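Local coordinates for hypothetical protein (Legionella pneumophila subsp. pneumophila, PDB 4KH9) that is of unknown function but binds calcium and is built from three domains of the DUF4785 family, at residues S293-Q298 / L349-Y354. Sequence-based numbering, arbitrary orientation.
Sequences SRYALQ and LRLIDY
Ala296 and Ile352 form a hydrogen-bonded antiparallel pair, with Ile352 N 2.8 Å from Ala296 O and the return bond from Ala296 N to Ile352 O. Gln298 and Arg350 pair likewise. Tyr295–Asp353 and Leu297–Leu351 are the non-hydrogen-bonded pairs between and beside them. The two strand axes run at 161° and approach to 4.6 Å. Tyr354, just past its strand, still gives its N-H to Arg294 O at 2.9 Å.

On one face, the Tyr354 ring packs against the Ala296 methyl, its CE2 3.4 Å from Ala296 CB. The same ring meets the aliphatic part of Arg294, with CD2 3.8 Å from Arg294 CG. The arginine chain is extended, and its NH1 reaches the carbonyls of Ser21 and Glu23.

On the other face, Leu351 CD1 touches both Tyr295 CB and Leu297 CB. Asp353 has CG anti to its backbone N (chi1 178°), which brings the carboxylate close to Ser293. There Ser293 OG donates to Asp353 OD1 at 2.8 Å, on the syn side but 27° out of the carboxylate plane. Tyr295 CE1 packs 3.7 Å from Asp353 CB, with the ring and carboxylate planes inclined to each other.

Leu297 and Leu351 face strand 268-278, joining the two sheets of this E-set-clan domain through an apolar core. Asp353 is buried on the same face as these leucines, and hydrogen bonds hold it on both oxygens: Ser293 and Gly355 N at OD1, Tyr12, Ser267 and Gln356 at OD2. Such a set of bonds would probably stabilise a charged carboxylate and restrict its rotation.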
# COMPACT_ATOMS: atom_id res chain seq x y z
N SER A 293 9.91 9.45 -22.56
CA SER A 293 10.04 8.18 -21.85
C SER A 293 9.73 7.04 -22.76
O SER A 293 9.38 7.24 -23.92
CB SER A 293 9.10 8.15 -20.63
OG SER A 293 9.35 7.05 -19.77
N ARG A 294 9.83 5.82 -22.24
CA ARG A 294 9.44 4.62 -22.96
C ARG A 294 8.02 4.27 -22.55
O ARG A 294 7.71 4.14 -21.37
CB ARG A 294 10.41 3.46 -22.72
CG ARG A 294 10.08 2.24 -23.56
CD ARG A 294 11.11 1.15 -23.37
NE ARG A 294 10.83 0.02 -24.25
CZ ARG A 294 11.05 0.00 -25.56
NH1 ARG A 294 11.54 1.08 -26.18
NH2 ARG A 294 10.76 -1.07 -26.27
N TYR A 295 7.15 4.11 -23.54
CA TYR A 295 5.75 3.81 -23.31
C TYR A 295 5.33 2.55 -24.04
O TYR A 295 5.85 2.25 -25.14
CB TYR A 295 4.86 4.97 -23.79
CG TYR A 295 5.09 6.26 -23.04
CD1 TYR A 295 4.36 6.56 -21.89
CD2 TYR A 295 5.99 7.21 -23.51
CE1 TYR A 295 4.57 7.75 -21.19
CE2 TYR A 295 6.18 8.42 -22.83
CZ TYR A 295 5.45 8.69 -21.68
OH TYR A 295 5.67 9.86 -20.97
N ALA A 296 4.37 1.82 -23.46
CA ALA A 296 3.84 0.64 -24.12
C ALA A 296 2.36 0.75 -24.24
O ALA A 296 1.67 1.02 -23.26
CB ALA A 296 4.21 -0.63 -23.37
N LEU A 297 1.87 0.57 -25.45
CA LEU A 297 0.45 0.53 -25.72
C LEU A 297 0.03 -0.91 -25.80
O LEU A 297 0.51 -1.63 -26.67
CB LEU A 297 0.14 1.28 -27.01
CG LEU A 297 -1.29 1.19 -27.53
CD1 LEU A 297 -2.29 1.78 -26.52
CD2 LEU A 297 -1.40 1.84 -28.86
N GLN A 298 -0.86 -1.35 -24.89
CA GLN A 298 -1.33 -2.73 -24.84
C GLN A 298 -2.81 -2.79 -25.13
O GLN A 298 -3.56 -1.97 -24.61
CB GLN A 298 -1.05 -3.32 -23.46
CG GLN A 298 -0.92 -4.82 -23.48
CD GLN A 298 -0.77 -5.37 -22.08
OE1 GLN A 298 -1.71 -5.94 -21.51
NE2 GLN A 298 0.42 -5.22 -21.52
N LEU A 349 -7.69 -0.61 -23.84
CA LEU A 349 -6.61 0.21 -24.33
C LEU A 349 -5.86 0.75 -23.13
O LEU A 349 -6.38 1.60 -22.41
CB LEU A 349 -7.10 1.32 -25.25
CG LEU A 349 -7.73 0.89 -26.57
CD1 LEU A 349 -8.34 2.07 -27.26
CD2 LEU A 349 -6.72 0.20 -27.47
N ARG A 350 -4.66 0.21 -22.88
CA ARG A 350 -3.81 0.57 -21.73
C ARG A 350 -2.47 1.14 -22.19
O ARG A 350 -1.84 0.59 -23.10
CB ARG A 350 -3.58 -0.67 -20.84
CG ARG A 350 -4.86 -1.09 -20.13
CD ARG A 350 -4.72 -2.35 -19.30
NE ARG A 350 -6.04 -2.75 -18.80
CZ ARG A 350 -6.33 -3.96 -18.34
NH1 ARG A 350 -5.41 -4.91 -18.30
NH2 ARG A 350 -7.56 -4.23 -17.93
N LEU A 351 -2.03 2.23 -21.55
CA LEU A 351 -0.75 2.83 -21.89
C LEU A 351 0.13 2.83 -20.64
O LEU A 351 -0.27 3.35 -19.60
CB LEU A 351 -0.93 4.24 -22.48
CG LEU A 351 0.34 4.93 -22.99
CD1 LEU A 351 0.82 4.31 -24.30
CD2 LEU A 351 0.08 6.39 -23.23
N ILE A 352 1.30 2.18 -20.73
CA ILE A 352 2.24 2.03 -19.61
C ILE A 352 3.41 2.98 -19.82
O ILE A 352 3.93 3.05 -20.92
CB ILE A 352 2.75 0.55 -19.46
CG1 ILE A 352 1.58 -0.42 -19.21
CG2 ILE A 352 3.79 0.41 -18.31
CD1 ILE A 352 1.89 -1.89 -19.35
N ASP A 353 3.86 3.61 -18.75
CA ASP A 353 5.07 4.43 -18.73
C ASP A 353 6.12 3.62 -18.02
O ASP A 353 6.01 3.45 -16.81
CB ASP A 353 4.81 5.80 -18.06
CG ASP A 353 6.00 6.73 -17.93
OD1 ASP A 353 7.14 6.30 -18.26
OD2 ASP A 353 5.80 7.90 -17.57
N TYR A 354 7.16 3.14 -18.73
CA TYR A 354 8.20 2.33 -18.11
C TYR A 354 9.11 3.15 -17.21
O TYR A 354 9.80 2.56 -16.37
CB TYR A 354 9.03 1.60 -19.15
CG TYR A 354 8.29 0.43 -19.75
CD1 TYR A 354 8.12 -0.75 -19.04
CD2 TYR A 354 7.81 0.47 -21.05
CE1 TYR A 354 7.48 -1.85 -19.60
CE2 TYR A 354 7.18 -0.62 -21.63
CZ TYR A 354 7.00 -1.78 -20.90
OH TYR A 354 6.36 -2.87 -21.45